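Multidrug resistance protein (Vibrio cholerae, PDB 1YC9) probably serves as the outer-membrane exit duct of a multidrug efflux system, a trimeric channel that could help confer resistance to compounds such as puromycin and acriflavine. Local coordinates at residues T373-V377 with N411-L415; Q194-V198 with Y398-L402; W26-Y30 with D426-I430; A380-L384 with A404-L408. The protein carries 1 engineered substitution. One frame throughout, in Å; residues are numbered along the deposited sequence.

Contact 1. Residues T373-V377 with N411-L415; sequences TEQAV and NQRAL
Val377 sets CG1 trans to its own amide nitrogen (chi1 168°), and this swings the other methyl, CG2, across to the backbone of Asn411, where it comes within 3.3 Å of Asn411 O. One turn earlier, Thr373 sets OG1 beside the backbone nitrogen (chi1 -55°), which leaves CG2 trans to that nitrogen and facing the opposite helix, 3.6 Å from Leu415 N. Both methyls therefore lie against a single turn of helix, whose Asn411 O is already occupied by the helical bond from Leu415 N. The Thr373 hydroxyl plays a separate role, bonding back to Arg369 O in its own helix.

Leu415 packs beside this pair. Its CD2 meets Val377 CG2 at 4.0 Å, and both of its methyls touch the aliphatic CG of Glu374, CD1 at 3.8 Å. On the flank of Ala376, Asn411 brings in its amide group, with Asn411 ND2 3.6 Å from Ala376 CB. Gln412 adds a lighter contact where its CG passes the CG1 of Val377 at roughly a right angle. The interface is thus held by methyls and methylenes against backbone, consistent with the coiled coil predicted for this part of helix 326-391.

The two segments run antiparallel at 152°, with axes 8.7 Å apart, as the arms of the hairpin made by helices 326-391 and 398-433. Behind the second arm, Gln412 and Arg413 pack on Thr163 of helix 117-183, and Arg413 also pairs with Glu205 of helix 189-223. Ala197, Ser201 and Ala204 of the second subunit press on Ala376, Asn411 and Thr373.

Contact 2. Residues Q194-V198 with Y398-L402; sequences QAKAV and YLDVL
Aromatic packing comes first: Tyr398 spans most of the gap to helix 189-223 and ends against Ala195. With CG trans to the backbone nitrogen (chi1 166°), its ring reaches out toward that helix and lays the phenol oxygen on the facing backbone, Tyr398 OH standing 3.2 Å from Ala195 CA. The Ala195 methyl approaches the same end of the ring at a slant, its CB 3.7 Å from Tyr398 CZ. On the CE2 side, Gln194 CB comes up obliquely to 3.9 Å of Tyr398 CE2. The Gln194 side chain crosses the tyrosine at about a right angle, although its amide plane is only 9° from the plane of the ring.

Aliphatic contacts make up the second group and centre on one methyl. Leu402 CD1 touches the CG methylene of Gln194 at 3.6 Å and the CG2 of Val198 at 4.0 Å, bridging two residues one turn apart on the partner helix. Val198 CG2 also brushes the end of the tyrosine.

The polar end of Gln194 is engaged by another subunit. The chain bends at chi2, and NE2 makes a weak hydrogen bond to Ser407 OG of the third subunit, so one side chain serves both an intrachain and an intersubunit contact.

The two segments run almost parallel, 13° apart, but their axes remain 11.6 Å from each other. Helix 117-183 adds Val175 against Ala195, Arg171 against Val198 and Leu178 against Tyr398. Tyr391 of helix 326-391 also packs on Tyr398.

Contact 3. Residues W26-Y30 with D426-I430; sequences WWQRY and DLALI
Tyr30 donates its hydroxyl hydrogen to Asp426 in a short bond, 2.5 Å from Tyr30 OH to Asp426 OD2. Asp426 CG, anti to the backbone nitrogen (chi1 -160°), carries OD2 there. The oxygen is met on its anti side, with the donor 22° out of the carboxylate plane, and ring and carboxylate stand nearly perpendicular. Asp426 OD2 also takes a salt bridge from Arg244, which would probably help keep the carboxylate ionised. Water 1 links Arg29 to the same group: it accepts from Arg29 NE at 2.9 Å and makes a weak bond to Asp426 OD2. The guanidinium itself is anchored by Thr242 O, and Arg29 and Asp426 lie beyond salt-bridge distance.

Around this polar cluster lies an apolar layer. Ile430 sets its CG2 over the face of the Trp26 indole in a CH-pi contact, 3.8 Å from the centroid of the five-membered ring and 15° off its normal. Trp27 CE3 covers the opposite face toward the rim. The longer branch of Ile430, through CD1, reaches Trp26 CE3 at 3.4 Å and also touches the phenol oxygen of Tyr30. Leu427 wedges its CD2 between the two aromatic residues, 3.5 Å from Trp26 CZ3 and 3.8 Å from Tyr30 CE2. Phe423, a turn before Asp426, meets the Tyr30 ring edge-to-face, while Arg29 CG lies over one face of that ring.

A 3-10 turn near the N terminus is thus fastened to the late part of helix 398-433 within one subunit, an arrangement consistent with the equatorial region of outer membrane factors, where the chain ends pack around the long helical barrel.

Contact 4. Residues A380-L384 with A404-L408; sequences AEQAL and AEESL
Ala380 and Leu408 face each other where helices 326-391 and 398-433 run antiparallel at 160°, their axes only 8.5 Å apart. Small residues allow this approach: Ala404 CB sits 3.6 Å from Leu384 CA, and Ala380 CB lies 3.8 Å from Leu408 CA, each methyl resting on the opposite backbone. Ala380 CB is also touched by the hydroxyl of Ser407.

Two leucines complete the interface. Each holds CG trans to its backbone nitrogen (chi1 178° for Leu384), and their CD2 methyls meet at 3.8 Å, the side chains crossing at about a right angle. Leu384 CD1 then slants against Glu405 CG at 3.6 Å, while Leu408 CD1 lies by the backbone of Glu381.

Water 2 lies between the two main chains, 2.7 Å from Ala380 O and 2.6 Å from Ala404 O, and can bridge them by donating to both, though other acceptors may compete for its protons.

On the side of helix 117-183, Glu405 OE2 bonds to Thr174. Facing the second subunit, Ala383 and Ala404 pack on its Gln194, and Ala380 packs on its Ala197.

From the N terminus, residues 26-30 come first and meet 426-430 almost at the other end of the chain, so contact 3 closes a loop that encloses the other three. Contact 2 follows, joining 194-198 of the first long helical pair to 398-402. Helix 326-391 then supplies 373-377 and 380-384, which find their partners after the turn: contact 4 closes the shorter hairpin loop, lying within that of contact 1, and the two touch through Val377 and Leu408. Contact 2 crosses both. All four share helix 398-433, the common spine linking the hairpin, helix 189-223 and the N-terminal turn; contacts 2 and 3 are about 42 Å apart between centres.

Contact 1. Residues T373-V377 with N411-L415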
loop_
_atom_site.group_PDB
_atom_site.type_symbol
_atom_site.label_atom_id
_atom_site.label_comp_id
_atom_site.label_asym_id
_atom_site.label_seq_id
_atom_site.Cartn_x
_atom_site.Cartn_y
_atom_site.Cartn_z
ATOM N N THR A 373 -9.065 -37.178 4.607
ATOM C CA THR A 373 -10.366 -36.575 4.345
ATOM C C THR A 373 -11.218 -37.506 3.435
ATOM O O THR A 373 -12.420 -37.624 3.638
ATOM C CB THR A 373 -10.202 -35.184 3.726
ATOM O OG1 THR A 373 -9.363 -34.358 4.563
ATOM C CG2 THR A 373 -11.543 -34.485 3.670
ATOM N N GLU A 374 -10.587 -38.176 2.475
ATOM C CA GLU A 374 -11.273 -39.201 1.664
ATOM C C GLU A 374 -11.843 -40.315 2.560
ATOM O O GLU A 374 -12.955 -40.781 2.355
ATOM C CB GLU A 374 -10.344 -39.849 0.613
ATOM C CG GLU A 374 -10.151 -39.010 -0.645
ATOM C CD GLU A 374 -9.083 -39.514 -1.626
ATOM O OE1 GLU A 374 -8.162 -40.268 -1.241
ATOM O OE2 GLU A 374 -9.162 -39.099 -2.788
ATOM N N GLN A 375 -11.056 -40.761 3.503
ATOM C CA GLN A 375 -11.487 -41.766 4.467
ATOM C C GLN A 375 -12.694 -41.252 5.290
ATOM O O GLN A 375 -13.635 -41.978 5.515
ATOM C CB GLN A 375 -10.333 -42.157 5.360
ATOM C CG GLN A 375 -9.183 -42.874 4.598
ATOM C CD GLN A 375 -7.965 -43.040 5.438
ATOM O OE1 GLN A 375 -6.809 -42.953 4.943
ATOM N NE2 GLN A 375 -8.168 -43.259 6.696
ATOM N N ALA A 376 -12.686 -39.988 5.724
ATOM C CA ALA A 376 -13.832 -39.460 6.445
ATOM C C ALA A 376 -15.062 -39.441 5.537
ATOM O O ALA A 376 -16.132 -39.797 5.980
ATOM C CB ALA A 376 -13.552 -38.035 6.989
ATOM N N VAL A 377 -14.894 -39.045 4.283
ATOM C CA VAL A 377 -15.996 -39.059 3.335
ATOM C C VAL A 377 -16.582 -40.467 3.205
ATOM O O VAL A 377 -17.753 -40.681 3.392
ATOM C CB VAL A 377 -15.588 -38.517 1.964
ATOM C CG1 VAL A 377 -16.626 -38.800 0.882
ATOM C CG2 VAL A 377 -15.336 -36.982 2.041
ATOM N N ASN A 411 -17.595 -33.298 5.189
ATOM C CA ASN A 411 -16.384 -33.967 4.713
ATOM C C ASN A 411 -16.222 -33.906 3.201
ATOM O O ASN A 411 -15.128 -33.729 2.721
ATOM C CB ASN A 411 -16.316 -35.417 5.217
ATOM C CG ASN A 411 -16.265 -35.517 6.729
ATOM O OD1 ASN A 411 -15.643 -34.715 7.358
ATOM N ND2 ASN A 411 -16.832 -36.564 7.289
ATOM N N GLN A 412 -17.318 -33.960 2.456
ATOM C CA GLN A 412 -17.288 -33.841 1.022
ATOM C C GLN A 412 -16.815 -32.458 0.617
ATOM O O GLN A 412 -16.055 -32.319 -0.309
ATOM C CB GLN A 412 -18.665 -34.096 0.412
ATOM C CG GLN A 412 -19.073 -35.536 0.387
ATOM C CD GLN A 412 -20.514 -35.705 -0.114
ATOM O OE1 GLN A 412 -21.417 -34.862 0.167
ATOM N NE2 GLN A 412 -20.738 -36.784 -0.854
ATOM N N ARG A 413 -17.278 -31.427 1.315
ATOM C CA ARG A 413 -16.827 -30.088 1.002
ATOM C C ARG A 413 -15.355 -29.910 1.331
ATOM O O ARG A 413 -14.625 -29.298 0.539
ATOM C CB ARG A 413 -17.696 -29.085 1.722
ATOM C CG ARG A 413 -19.027 -29.076 1.023
ATOM C CD ARG A 413 -19.946 -28.027 1.500
ATOM N NE ARG A 413 -19.640 -26.738 0.872
ATOM C CZ ARG A 413 -20.172 -25.594 1.308
ATOM N NH1 ARG A 413 -21.023 -25.641 2.328
ATOM N NH2 ARG A 413 -19.874 -24.427 0.739
ATOM N N ALA A 414 -14.929 -30.448 2.469
ATOM C CA ALA A 414 -13.519 -30.405 2.870
ATOM C C ALA A 414 -12.679 -31.068 1.816
ATOM O O ALA A 414 -11.646 -30.563 1.419
ATOM C CB ALA A 414 -13.315 -31.033 4.242
ATOM N N LEU A 415 -13.132 -32.214 1.334
ATOM C CA LEU A 415 -12.401 -32.902 0.268
ATOM C C LEU A 415 -12.280 -32.123 -1.005
ATOM O O LEU A 415 -11.193 -32.027 -1.558
ATOM C CB LEU A 415 -13.017 -34.276 0.013
ATOM C CG LEU A 415 -12.292 -35.110 -1.036
ATOM C CD1 LEU A 415 -10.818 -35.271 -0.718
ATOM C CD2 LEU A 415 -12.986 -36.475 -1.123
#

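Contact 2. Residues Q194-V198 with Y398-L402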
loop_
_atom_site.group_PDB
_atom_site.type_symbol
_atom_site.label_atom_id
_atom_site.label_comp_id
_atom_site.label_asym_id
_atom_site.label_seq_id
_atom_site.Cartn_x
_atom_site.Cartn_y
_atom_site.Cartn_z
ATOM N N GLN A 194 -37.599 -30.579 11.135
ATOM C CA GLN A 194 -36.144 -30.532 11.178
ATOM C C GLN A 194 -35.583 -30.774 9.805
ATOM O O GLN A 194 -34.680 -30.035 9.371
ATOM C CB GLN A 194 -35.609 -31.540 12.175
ATOM C CG GLN A 194 -34.147 -31.302 12.569
ATOM C CD GLN A 194 -33.963 -30.057 13.375
ATOM O OE1 GLN A 194 -34.186 -30.069 14.554
ATOM N NE2 GLN A 194 -33.569 -28.961 12.721
ATOM N N ALA A 195 -36.148 -31.738 9.101
ATOM C CA ALA A 195 -35.690 -32.114 7.783
ATOM C C ALA A 195 -35.932 -31.021 6.787
ATOM O O ALA A 195 -35.123 -30.798 5.865
ATOM C CB ALA A 195 -36.328 -33.403 7.330
ATOM N N LYS A 196 -37.068 -30.339 6.939
ATOM C CA LYS A 196 -37.362 -29.204 6.092
ATOM C C LYS A 196 -36.406 -28.028 6.396
ATOM O O LYS A 196 -35.997 -27.344 5.481
ATOM C CB LYS A 196 -38.822 -28.798 6.249
ATOM C CG LYS A 196 -39.756 -29.819 5.672
ATOM C CD LYS A 196 -41.233 -29.457 6.004
ATOM C CE LYS A 196 -42.178 -30.302 5.179
ATOM N NZ LYS A 196 -42.255 -29.796 3.793
ATOM N N ALA A 197 -36.021 -27.872 7.653
ATOM C CA ALA A 197 -35.101 -26.822 8.066
ATOM C C ALA A 197 -33.710 -27.119 7.452
ATOM O O ALA A 197 -33.094 -26.227 6.811
ATOM C CB ALA A 197 -35.015 -26.752 9.538
ATOM N N VAL A 198 -33.304 -28.380 7.546
ATOM C CA VAL A 198 -32.055 -28.838 6.918
ATOM C C VAL A 198 -32.065 -28.545 5.416
ATOM O O VAL A 198 -31.097 -27.949 4.893
ATOM C CB VAL A 198 -31.776 -30.345 7.205
ATOM C CG1 VAL A 198 -30.613 -30.891 6.328
ATOM C CG2 VAL A 198 -31.434 -30.549 8.647
ATOM N N TYR A 398 -34.563 -40.646 12.760
ATOM C CA TYR A 398 -34.230 -39.618 11.791
ATOM C C TYR A 398 -32.921 -38.943 12.236
ATOM O O TYR A 398 -32.092 -38.635 11.415
ATOM C CB TYR A 398 -35.346 -38.560 11.677
ATOM C CG TYR A 398 -34.860 -37.333 10.929
ATOM C CD1 TYR A 398 -34.411 -37.440 9.613
ATOM C CD2 TYR A 398 -34.790 -36.104 11.554
ATOM C CE1 TYR A 398 -33.907 -36.326 8.928
ATOM C CE2 TYR A 398 -34.303 -34.984 10.885
ATOM C CZ TYR A 398 -33.864 -35.101 9.580
ATOM O OH TYR A 398 -33.378 -33.980 8.925
ATOM N N LEU A 399 -32.758 -38.724 13.528
ATOM C CA LEU A 399 -31.565 -38.092 14.053
ATOM C C LEU A 399 -30.273 -38.760 13.569
ATOM O O LEU A 399 -29.303 -38.075 13.249
ATOM C CB LEU A 399 -31.542 -38.145 15.557
ATOM C CG LEU A 399 -31.305 -36.860 16.327
ATOM C CD1 LEU A 399 -30.487 -37.180 17.538
ATOM C CD2 LEU A 399 -30.667 -35.733 15.498
ATOM N N ASP A 400 -30.259 -40.095 13.520
ATOM C CA ASP A 400 -29.070 -40.784 13.030
ATOM C C ASP A 400 -28.793 -40.414 11.605
ATOM O O ASP A 400 -27.639 -40.245 11.209
ATOM C CB ASP A 400 -29.180 -42.295 13.175
ATOM C CG ASP A 400 -29.442 -42.707 14.573
ATOM O OD1 ASP A 400 -28.820 -42.166 15.520
ATOM O OD2 ASP A 400 -30.289 -43.575 14.840
ATOM N N VAL A 401 -29.861 -40.288 10.820
ATOM C CA VAL A 401 -29.763 -39.874 9.453
ATOM C C VAL A 401 -29.243 -38.419 9.355
ATOM O O VAL A 401 -28.330 -38.147 8.595
ATOM C CB VAL A 401 -31.081 -40.031 8.725
ATOM C CG1 VAL A 401 -30.992 -39.415 7.388
ATOM C CG2 VAL A 401 -31.457 -41.559 8.615
ATOM N N LEU A 402 -29.824 -37.508 10.120
ATOM C CA LEU A 402 -29.402 -36.108 10.071
ATOM C C LEU A 402 -27.909 -35.966 10.364
ATOM O O LEU A 402 -27.233 -35.228 9.680
ATOM C CB LEU A 402 -30.222 -35.320 11.061
ATOM C CG LEU A 402 -29.923 -33.846 11.313
ATOM C CD1 LEU A 402 -31.205 -33.122 11.685
ATOM C CD2 LEU A 402 -28.921 -33.685 12.423
#

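Contact 3. Residues W26-Y30 with D426-I430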
loop_
_atom_site.group_PDB
_atom_site.type_symbol
_atom_site.label_atom_id
_atom_site.label_comp_id
_atom_site.label_asym_id
_atom_site.label_seq_id
_atom_site.Cartn_x
_atom_site.Cartn_y
_atom_site.Cartn_z
ATOM N N TRP A 26 2.837 -21.411 -19.327
ATOM C CA TRP A 26 2.710 -22.511 -18.383
ATOM C C TRP A 26 1.280 -22.947 -18.072
ATOM O O TRP A 26 1.044 -24.068 -17.650
ATOM C CB TRP A 26 3.474 -22.158 -17.082
ATOM C CG TRP A 26 3.052 -20.800 -16.564
ATOM C CD1 TRP A 26 3.674 -19.617 -16.784
ATOM C CD2 TRP A 26 1.866 -20.490 -15.777
ATOM N NE1 TRP A 26 2.950 -18.592 -16.209
ATOM C CE2 TRP A 26 1.845 -19.097 -15.576
ATOM C CE3 TRP A 26 0.821 -21.247 -15.249
ATOM C CZ2 TRP A 26 0.816 -18.443 -14.851
ATOM C CZ3 TRP A 26 -0.197 -20.606 -14.537
ATOM C CH2 TRP A 26 -0.192 -19.223 -14.345
ATOM N N TRP A 27 0.322 -22.039 -18.244
ATOM C CA TRP A 27 -1.083 -22.316 -17.957
ATOM C C TRP A 27 -1.664 -23.356 -18.922
ATOM O O TRP A 27 -2.674 -24.018 -18.610
ATOM C CB TRP A 27 -1.913 -21.040 -18.056
ATOM C CG TRP A 27 -1.690 -20.279 -19.332
ATOM C CD1 TRP A 27 -2.349 -20.447 -20.517
ATOM C CD2 TRP A 27 -0.753 -19.223 -19.539
ATOM N NE1 TRP A 27 -1.872 -19.559 -21.447
ATOM C CE2 TRP A 27 -0.884 -18.802 -20.875
ATOM C CE3 TRP A 27 0.221 -18.600 -18.728
ATOM C CZ2 TRP A 27 -0.100 -17.797 -21.416
ATOM C CZ3 TRP A 27 0.991 -17.590 -19.271
ATOM C CH2 TRP A 27 0.829 -17.202 -20.609
ATOM N N GLN A 28 -1.017 -23.494 -20.083
ATOM C CA GLN A 28 -1.448 -24.484 -21.066
ATOM C C GLN A 28 -1.363 -25.903 -20.545
ATOM O O GLN A 28 -2.074 -26.770 -21.044
ATOM C CB GLN A 28 -0.681 -24.321 -22.402
ATOM C CG GLN A 28 -1.036 -23.060 -23.159
ATOM C CD GLN A 28 -0.144 -22.829 -24.374
ATOM O OE1 GLN A 28 0.873 -23.505 -24.551
ATOM N NE2 GLN A 28 -0.492 -21.867 -25.162
ATOM N N ARG A 29 -0.510 -26.153 -19.559
ATOM C CA ARG A 29 -0.392 -27.492 -19.041
ATOM C C ARG A 29 -1.670 -28.001 -18.390
ATOM O O ARG A 29 -1.835 -29.205 -18.263
ATOM C CB ARG A 29 0.869 -27.664 -18.180
ATOM C CG ARG A 29 0.731 -27.588 -16.680
ATOM C CD ARG A 29 2.048 -27.954 -15.956
ATOM N NE ARG A 29 2.025 -29.244 -15.247
ATOM C CZ ARG A 29 2.855 -30.277 -15.469
ATOM N NH1 ARG A 29 2.736 -31.384 -14.738
ATOM N NH2 ARG A 29 3.795 -30.236 -16.413
ATOM N N TYR A 30 -2.616 -27.110 -18.039
ATOM C CA TYR A 30 -3.877 -27.538 -17.433
ATOM C C TYR A 30 -4.956 -27.974 -18.437
ATOM O O TYR A 30 -6.025 -28.421 -18.047
ATOM C CB TYR A 30 -4.414 -26.461 -16.440
ATOM C CG TYR A 30 -3.371 -26.066 -15.453
ATOM C CD1 TYR A 30 -2.904 -26.976 -14.518
ATOM C CD2 TYR A 30 -2.779 -24.801 -15.488
ATOM C CE1 TYR A 30 -1.905 -26.652 -13.639
ATOM C CE2 TYR A 30 -1.755 -24.457 -14.562
ATOM C CZ TYR A 30 -1.358 -25.363 -13.643
ATOM O OH TYR A 30 -0.341 -25.063 -12.758
ATOM N N ASP A 426 -0.043 -25.936 -7.222
ATOM C CA ASP A 426 0.720 -26.007 -8.454
ATOM C C ASP A 426 0.943 -24.589 -8.932
ATOM O O ASP A 426 2.026 -24.223 -9.380
ATOM C CB ASP A 426 0.017 -26.864 -9.516
ATOM C CG ASP A 426 0.985 -27.340 -10.585
ATOM O OD1 ASP A 426 1.974 -27.998 -10.205
ATOM O OD2 ASP A 426 0.852 -27.054 -11.784
ATOM N N LEU A 427 -0.107 -23.762 -8.891
ATOM C CA LEU A 427 0.046 -22.376 -9.253
ATOM C C LEU A 427 0.992 -21.626 -8.327
ATOM O O LEU A 427 1.739 -20.774 -8.776
ATOM C CB LEU A 427 -1.321 -21.672 -9.326
ATOM C CG LEU A 427 -2.348 -22.218 -10.307
ATOM C CD1 LEU A 427 -3.737 -21.514 -10.042
ATOM C CD2 LEU A 427 -1.910 -21.950 -11.740
ATOM N N ALA A 428 0.969 -21.924 -7.032
ATOM C CA ALA A 428 1.863 -21.304 -6.061
ATOM C C ALA A 428 3.333 -21.647 -6.368
ATOM O O ALA A 428 4.248 -20.847 -6.175
ATOM C CB ALA A 428 1.550 -21.781 -4.708
ATOM N N LEU A 429 3.547 -22.841 -6.885
ATOM C CA LEU A 429 4.898 -23.247 -7.254
ATOM C C LEU A 429 5.356 -22.425 -8.448
ATOM O O LEU A 429 6.510 -21.997 -8.503
ATOM C CB LEU A 429 4.935 -24.749 -7.598
ATOM C CG LEU A 429 6.287 -25.309 -8.125
ATOM C CD1 LEU A 429 7.316 -25.211 -7.042
ATOM C CD2 LEU A 429 6.083 -26.778 -8.543
ATOM N N ILE A 430 4.490 -22.273 -9.444
ATOM C CA ILE A 430 4.841 -21.548 -10.623
ATOM C C ILE A 430 5.176 -20.125 -10.235
ATOM O O ILE A 430 6.184 -19.580 -10.647
ATOM C CB ILE A 430 3.711 -21.604 -11.644
ATOM C CG1 ILE A 430 3.679 -23.004 -12.270
ATOM C CG2 ILE A 430 3.875 -20.578 -12.683
ATOM C CD1 ILE A 430 2.559 -23.254 -13.196
HETATM O O HOH W 1 0.417 -29.650 -12.893
#

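Contact 4. Residues A380-L384 with A404-L408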
loop_
_atom_site.group_PDB
_atom_site.type_symbol
_atom_site.label_atom_id
_atom_site.label_comp_id
_atom_site.label_asym_id
_atom_site.label_seq_id
_atom_site.Cartn_x
_atom_site.Cartn_y
_atom_site.Cartn_z
ATOM N N ALA A 380 -18.251 -41.755 6.364
ATOM C CA ALA A 380 -19.489 -41.058 6.602
ATOM C C ALA A 380 -20.567 -41.510 5.601
ATOM O O ALA A 380 -21.767 -41.553 5.930
ATOM C CB ALA A 380 -19.223 -39.507 6.511
ATOM N N GLU A 381 -20.146 -41.841 4.385
ATOM C CA GLU A 381 -21.075 -42.250 3.355
ATOM C C GLU A 381 -21.658 -43.614 3.748
ATOM O O GLU A 381 -22.855 -43.794 3.679
ATOM C CB GLU A 381 -20.380 -42.372 2.034
ATOM C CG GLU A 381 -21.321 -42.696 0.918
ATOM C CD GLU A 381 -20.626 -42.752 -0.407
ATOM O OE1 GLU A 381 -19.444 -42.295 -0.475
ATOM O OE2 GLU A 381 -21.270 -43.252 -1.364
ATOM N N GLN A 382 -20.805 -44.511 4.217
ATOM C CA GLN A 382 -21.286 -45.777 4.800
ATOM C C GLN A 382 -22.227 -45.560 5.969
ATOM O O GLN A 382 -23.299 -46.179 6.064
ATOM C CB GLN A 382 -20.118 -46.660 5.241
ATOM C CG GLN A 382 -20.584 -48.089 5.611
ATOM N N ALA A 383 -21.861 -44.668 6.884
ATOM C CA ALA A 383 -22.710 -44.362 8.006
ATOM C C ALA A 383 -24.096 -43.930 7.585
ATOM O O ALA A 383 -25.067 -44.396 8.169
ATOM C CB ALA A 383 -22.077 -43.337 8.932
ATOM N N LEU A 384 -24.181 -43.102 6.562
ATOM C CA LEU A 384 -25.433 -42.564 6.091
ATOM C C LEU A 384 -26.246 -43.671 5.432
ATOM O O LEU A 384 -27.434 -43.725 5.621
ATOM C CB LEU A 384 -25.212 -41.484 5.047
ATOM C CG LEU A 384 -26.486 -40.883 4.439
ATOM C CD1 LEU A 384 -27.372 -40.297 5.511
ATOM C CD2 LEU A 384 -26.158 -39.835 3.424
ATOM N N ALA A 404 -25.471 -38.217 10.176
ATOM C CA ALA A 404 -24.693 -38.765 9.104
ATOM C C ALA A 404 -24.680 -37.900 7.849
ATOM O O ALA A 404 -23.667 -37.754 7.219
ATOM C CB ALA A 404 -25.198 -40.201 8.774
ATOM N N GLU A 405 -25.836 -37.370 7.457
ATOM C CA GLU A 405 -25.965 -36.511 6.299
ATOM C C GLU A 405 -25.030 -35.289 6.459
ATOM O O GLU A 405 -24.340 -34.885 5.533
ATOM C CB GLU A 405 -27.413 -35.965 6.210
ATOM C CG GLU A 405 -28.363 -36.875 5.476
ATOM C CD GLU A 405 -29.720 -36.252 5.269
ATOM O OE1 GLU A 405 -30.043 -35.303 6.014
ATOM O OE2 GLU A 405 -30.443 -36.693 4.352
ATOM N N GLU A 406 -25.054 -34.726 7.648
ATOM C CA GLU A 406 -24.299 -33.493 7.955
ATOM C C GLU A 406 -22.779 -33.772 7.915
ATOM O O GLU A 406 -21.997 -33.012 7.292
ATOM C CB GLU A 406 -24.705 -33.049 9.346
ATOM C CG GLU A 406 -23.923 -31.868 9.864
ATOM C CD GLU A 406 -24.676 -30.606 9.750
ATOM O OE1 GLU A 406 -25.502 -30.478 8.807
ATOM O OE2 GLU A 406 -24.427 -29.765 10.626
ATOM N N SER A 407 -22.387 -34.860 8.568
ATOM C CA SER A 407 -21.005 -35.304 8.615
ATOM C C SER A 407 -20.513 -35.563 7.196
ATOM O O SER A 407 -19.405 -35.118 6.847
ATOM C CB SER A 407 -20.868 -36.554 9.507
ATOM O OG SER A 407 -19.623 -37.202 9.271
ATOM N N LEU A 408 -21.323 -36.242 6.368
ATOM C CA LEU A 408 -20.969 -36.513 4.967
ATOM C C LEU A 408 -20.739 -35.252 4.159
ATOM O O LEU A 408 -19.734 -35.092 3.519
ATOM C CB LEU A 408 -21.996 -37.381 4.251
ATOM C CG LEU A 408 -21.714 -37.641 2.761
ATOM C CD1 LEU A 408 -20.387 -38.366 2.585
ATOM C CD2 LEU A 408 -22.850 -38.417 2.138
HETATM O O HOH W 2 -22.086 -39.713 7.938
#